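Local coordinates for thiol peroxidase (Mycobacterium tuberculosis, PDB 1XVQ), which probably reduces hydrogen peroxide and organic hydroperoxides to water and alcohols, taking its electrons from thioredoxin and so protecting the cell against oxidative stress, at residues D109-G112 with E113-V117; L17-V20 with G21-A24. One frame throughout, in Å; residues are numbered along the deposited sequence.

Both contacts are local, one at a short helix (109-117) and one at a turn in the loop before strand 28-30 (17-24), and they lie against the same central sheet of a peroxiredoxin with the thioredoxin fold. Their centres are about 13 Å apart, yet they touch: Leu17 of contact 2 packs on Val117 of contact 1 (CD1 to Val117 CG1, 3.6 Å) and on the carbonyl oxygens of Tyr115 and Gly116, and Ala24 CB lies 3.6 Å from Tyr115 OH. Apolar ends of the turn segment thus meet the end of the helical one. Neither contact reaches Cys60, the predicted peroxidatic cysteine. A bound yttrium(III) ion lies about 9 Å from the side chain of Ala19.

Contact 1: D109-G112 with E113-V117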
ATOM      1  N   ASP A 109     -12.222  -4.313  -5.682  1.00  8.85           N
ATOM      2  CA  ASP A 109     -12.610  -4.458  -4.300  1.00  9.01           C
ATOM      3  C   ASP A 109     -12.515  -3.095  -3.641  1.00 11.05           C
ATOM      4  O   ASP A 109     -12.034  -2.116  -4.249  1.00 10.91           O
ATOM      5  CB  ASP A 109     -11.749  -5.505  -3.568  1.00  9.15           C
ATOM      6  CG  ASP A 109     -10.325  -5.056  -3.390  1.00 11.27           C
ATOM      7  OD1 ASP A 109      -9.502  -5.268  -4.301  1.00 11.91           O
ATOM      8  OD2 ASP A 109     -10.053  -4.470  -2.328  1.00 11.41           O
ATOM      9  N   SER A 110     -12.979  -3.045  -2.397  1.00 10.08           N
ATOM     10  CA  SER A 110     -13.069  -1.805  -1.638  1.00 11.07           C
ATOM     11  C   SER A 110     -11.858  -1.360  -0.839  1.00  7.82           C
ATOM     12  O   SER A 110     -11.937  -0.387  -0.096  1.00 10.65           O
ATOM     13  CB  SER A 110     -14.294  -1.909  -0.708  1.00  9.90           C
ATOM     14  OG  SER A 110     -14.094  -2.970   0.214  1.00 14.05           O
ATOM     15  N   PHE A 111     -10.717  -2.012  -1.050  1.00  6.57           N
ATOM     16  CA  PHE A 111      -9.499  -1.665  -0.312  1.00  7.66           C
ATOM     17  C   PHE A 111      -9.218  -0.156  -0.230  1.00  9.45           C
ATOM     18  O   PHE A 111      -8.980   0.369   0.851  1.00  9.65           O
ATOM     19  CB  PHE A 111      -8.276  -2.367  -0.935  1.00  7.18           C
ATOM     20  CG  PHE A 111      -6.972  -2.039  -0.238  1.00  9.39           C
ATOM     21  CD1 PHE A 111      -6.220  -0.905  -0.605  1.00  9.49           C
ATOM     22  CD2 PHE A 111      -6.517  -2.831   0.802  1.00 11.86           C
ATOM     23  CE1 PHE A 111      -5.034  -0.569   0.060  1.00  8.96           C
ATOM     24  CE2 PHE A 111      -5.326  -2.511   1.487  1.00 12.60           C
ATOM     25  CZ  PHE A 111      -4.577  -1.373   1.117  1.00 13.92           C
ATOM     26  N   GLY A 112      -9.245   0.542  -1.362  1.00  8.48           N
ATOM     27  CA  GLY A 112      -8.947   1.976  -1.344  1.00 10.13           C
ATOM     28  C   GLY A 112      -9.839   2.830  -0.455  1.00 11.17           C
ATOM     29  O   GLY A 112      -9.362   3.770   0.178  1.00  9.87           O
ATOM     30  N   GLU A 113     -11.128   2.489  -0.388  1.00  9.38           N
ATOM     31  CA  GLU A 113     -12.065   3.241   0.450  1.00 12.04           C
ATOM     32  C   GLU A 113     -11.980   2.807   1.908  1.00 11.78           C
ATOM     33  O   GLU A 113     -12.033   3.648   2.826  1.00 12.60           O
ATOM     34  CB  GLU A 113     -13.494   3.054  -0.076  1.00 17.26           C
ATOM     35  CG  GLU A 113     -13.699   3.626  -1.508  1.00 17.64           C
ATOM     36  CD  GLU A 113     -12.915   2.913  -2.618  1.00 15.01           C
ATOM     37  OE1 GLU A 113     -12.298   3.620  -3.459  1.00 18.10           O
ATOM     38  OE2 GLU A 113     -12.915   1.663  -2.690  1.00 13.21           O
ATOM     39  N   ASP A 114     -11.834   1.501   2.120  1.00 12.07           N
ATOM     40  CA  ASP A 114     -11.735   0.959   3.477  1.00 12.17           C
ATOM     41  C   ASP A 114     -10.474   1.426   4.180  1.00 15.38           C
ATOM     42  O   ASP A 114     -10.491   1.600   5.408  1.00 14.77           O
ATOM     43  CB  ASP A 114     -11.777  -0.563   3.469  1.00  9.90           C
ATOM     44  CG  ASP A 114     -13.059  -1.100   2.872  1.00 13.69           C
ATOM     45  OD1 ASP A 114     -14.079  -0.358   2.854  1.00 14.60           O
ATOM     46  OD2 ASP A 114     -13.039  -2.260   2.427  1.00 14.66           O
ATOM     47  N   TYR A 115      -9.394   1.627   3.417  1.00 10.59           N
ATOM     48  CA  TYR A 115      -8.164   2.100   3.990  1.00  9.37           C
ATOM     49  C   TYR A 115      -7.968   3.615   3.862  1.00  9.24           C
ATOM     50  O   TYR A 115      -6.938   4.143   4.285  1.00 12.15           O
ATOM     51  CB  TYR A 115      -6.963   1.353   3.383  1.00  8.42           C
ATOM     52  CG  TYR A 115      -6.724   0.021   4.076  1.00  7.94           C
ATOM     53  CD1 TYR A 115      -7.605  -1.045   3.902  1.00 12.42           C
ATOM     54  CD2 TYR A 115      -5.670  -0.130   4.975  1.00  8.35           C
ATOM     55  CE1 TYR A 115      -7.429  -2.236   4.631  1.00 10.42           C
ATOM     56  CE2 TYR A 115      -5.495  -1.305   5.709  1.00 10.33           C
ATOM     57  CZ  TYR A 115      -6.381  -2.346   5.528  1.00  9.66           C
ATOM     58  OH  TYR A 115      -6.215  -3.521   6.273  1.00 10.80           O
ATOM     59  N   GLY A 116      -8.967   4.285   3.291  1.00 10.91           N
ATOM     60  CA  GLY A 116      -8.918   5.733   3.136  1.00 11.86           C
ATOM     61  C   GLY A 116      -7.780   6.245   2.265  1.00 15.18           C
ATOM     62  O   GLY A 116      -7.266   7.339   2.501  1.00 19.13           O
ATOM     63  N   VAL A 117      -7.369   5.475   1.264  1.00 10.35           N
ATOM     64  CA  VAL A 117      -6.257   5.910   0.424  1.00  9.63           C
ATOM     65  C   VAL A 117      -6.590   6.231  -1.025  1.00  8.79           C
ATOM     66  O   VAL A 117      -5.736   6.709  -1.755  1.00 10.04           O
ATOM     67  CB  VAL A 117      -5.063   4.882   0.421  1.00 10.82           C
ATOM     68  CG1 VAL A 117      -4.342   4.877   1.762  1.00 14.77           C
ATOM     69  CG2 VAL A 117      -5.595   3.469   0.085  1.00 10.18           C
TER
HETATM   70  O   HOH W   1     -10.739   0.324  -3.814  1.00 10.78           O
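Phe111 lays one ring face over that of Tyr115, four residues on, in an offset stack with centroids 4.5 Å apart and planes only 12° from parallel. The rings overlap at their rims, where Phe111 CE2 comes within 3.6 Å of Tyr115 CD1. Although CB of Phe111 starts away from the later residues, a chi1 of 179° sets CG beside its own carbonyl carbon and brings the ring back to Tyr115. Val117 CG2 meets Phe111 CE1 obliquely at 4.1 Å. Strands 47-51 and 131-135 offer Leu49 and Val133 to this buried side, which suits aromatic rings, and the polar Tyr115 OH is satisfied by a bond to Pro25 O.

Helix 111-114 is ended by a Schellman motif: Gly116 adopts the positive phi that glycine takes easily, and Val117 N donates to Gly112 O at 2.8 Å. Gly112, buried and without a side chain, hands its N-H to a water that also donates to Asp109 O and, at 2.8 Å, to Glu113 OE2. The bend at chi2 folds the Glu113 carboxylate back to that water; OE1 takes a bond from Thr118. At the helix start, Asp109 OD2 accepts from Phe111 N at 2.8 Å, an Asx turn. Exposed Ser110 occupies the N-cap position but makes no capping bond, its OG donating instead to Asp114 OD2 at 2.6 Å, on the syn side and 35° out of the carboxylate plane.

Contact 2: L17-V20 with G21-A24; sequences LPAV and GSPA
Ser22 grips the carbonyl oxygen of Ala19 twice, closing a type II beta turn from Ala19 to Ser22. Its hydroxyl makes the shorter bond, OG to Ala19 O at 2.7 Å, and its amide the longer, N to Ala19 O at 3.3 Å. Both donors come from the same face of the carbonyl plane, the amide 44° out of it and the hydroxyl 26°. With chi1 at 68°, OG sits between its own backbone N and carbonyl carbon, close enough to the amide for both to reach the same oxygen; a short hydroxyl side chain suits this. Gly21 is suited to the third position: with phi positive there, a CB would run into Val20 O.

The other side is looser. Val20 directs its side chain outward at the exposed corner, where it touches a crystal neighbour. Ala19 CB stands 3.9 Å from Ser22 OG, a lighter contact than the bonds at its carbonyl.

The turn is moored by backbone bonds of Gly21 and Ser22 to Val141 and of Ala24 to Gly139. Pro18 and Ala24 both pack on Val141, and Leu17 on Leu146, so the loop follows strand 141-146, an edge strand of the sheet within this chain; Leu17 on Val133 and Ala24 on Ile135 reach strand 131-135 beside it.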
ATOM      1  N   LEU A  17      -6.896   6.973   7.071  1.00 18.19           N
ATOM      2  CA  LEU A  17      -6.172   5.720   7.194  1.00 19.14           C
ATOM      3  C   LEU A  17      -6.700   5.075   8.486  1.00 16.59           C
ATOM      4  O   LEU A  17      -7.174   5.759   9.394  1.00 16.28           O
ATOM      5  CB  LEU A  17      -4.677   6.011   7.329  1.00 24.11           C
ATOM      6  CG  LEU A  17      -3.906   6.415   6.070  1.00 27.04           C
ATOM      7  CD1 LEU A  17      -3.548   5.197   5.273  1.00 24.28           C
ATOM      8  CD2 LEU A  17      -4.745   7.387   5.234  1.00 31.13           C
ATOM      9  N   PRO A  18      -6.606   3.745   8.600  1.00 12.69           N
ATOM     10  CA  PRO A  18      -7.107   3.102   9.823  1.00 12.84           C
ATOM     11  C   PRO A  18      -6.268   3.487  11.027  1.00 13.16           C
ATOM     12  O   PRO A  18      -5.051   3.641  10.918  1.00 14.24           O
ATOM     13  CB  PRO A  18      -7.018   1.609   9.502  1.00 13.86           C
ATOM     14  CG  PRO A  18      -5.875   1.546   8.519  1.00 13.75           C
ATOM     15  CD  PRO A  18      -6.076   2.768   7.642  1.00 13.62           C
ATOM     16  N   ALA A  19      -6.923   3.654  12.172  1.00 13.05           N
ATOM     17  CA  ALA A  19      -6.211   4.056  13.382  1.00 15.53           C
ATOM     18  C   ALA A  19      -5.187   3.045  13.887  1.00 16.65           C
ATOM     19  O   ALA A  19      -5.424   1.830  13.874  1.00 15.24           O
ATOM     20  CB  ALA A  19      -7.215   4.374  14.506  1.00 17.65           C
ATOM     21  N   VAL A  20      -4.044   3.566  14.314  1.00 16.69           N
ATOM     22  CA  VAL A  20      -2.976   2.754  14.873  1.00 16.08           C
ATOM     23  C   VAL A  20      -3.486   2.171  16.186  1.00 14.56           C
ATOM     24  O   VAL A  20      -4.074   2.891  16.986  1.00 19.71           O
ATOM     25  CB  VAL A  20      -1.720   3.611  15.134  1.00 17.21           C
ATOM     26  CG1 VAL A  20      -0.739   2.854  16.052  1.00 19.13           C
ATOM     27  CG2 VAL A  20      -1.052   3.933  13.794  1.00 16.29           C
ATOM     28  N   GLY A  21      -3.305   0.868  16.366  1.00 15.25           N
ATOM     29  CA  GLY A  21      -3.757   0.196  17.579  1.00 17.22           C
ATOM     30  C   GLY A  21      -5.064  -0.568  17.422  1.00 18.95           C
ATOM     31  O   GLY A  21      -5.408  -1.414  18.262  1.00 24.24           O
ATOM     32  N   SER A  22      -5.791  -0.293  16.349  1.00 17.81           N
ATOM     33  CA  SER A  22      -7.072  -0.959  16.079  1.00 18.53           C
ATOM     34  C   SER A  22      -6.895  -2.060  15.047  1.00 16.95           C
ATOM     35  O   SER A  22      -5.916  -2.064  14.284  1.00 15.09           O
ATOM     36  CB  SER A  22      -8.095   0.058  15.551  1.00 21.23           C
ATOM     37  OG  SER A  22      -7.733   0.526  14.260  1.00 31.97           O
ATOM     38  N   PRO A  23      -7.843  -3.018  15.001  1.00 15.39           N
ATOM     39  CA  PRO A  23      -7.772  -4.126  14.040  1.00 14.46           C
ATOM     40  C   PRO A  23      -7.744  -3.588  12.610  1.00 13.17           C
ATOM     41  O   PRO A  23      -8.510  -2.690  12.237  1.00 14.85           O
ATOM     42  CB  PRO A  23      -9.053  -4.920  14.314  1.00 15.74           C
ATOM     43  CG  PRO A  23      -9.374  -4.600  15.759  1.00 17.66           C
ATOM     44  CD  PRO A  23      -9.051  -3.127  15.845  1.00 19.47           C
ATOM     45  N   ALA A  24      -6.860  -4.151  11.803  1.00 14.05           N
ATOM     46  CA  ALA A  24      -6.767  -3.695  10.437  1.00 15.24           C
ATOM     47  C   ALA A  24      -8.038  -4.097   9.696  1.00 15.13           C
ATOM     48  O   ALA A  24      -8.563  -5.209   9.857  1.00 13.06           O
ATOM     49  CB  ALA A  24      -5.553  -4.300   9.762  1.00 14.84           C
TER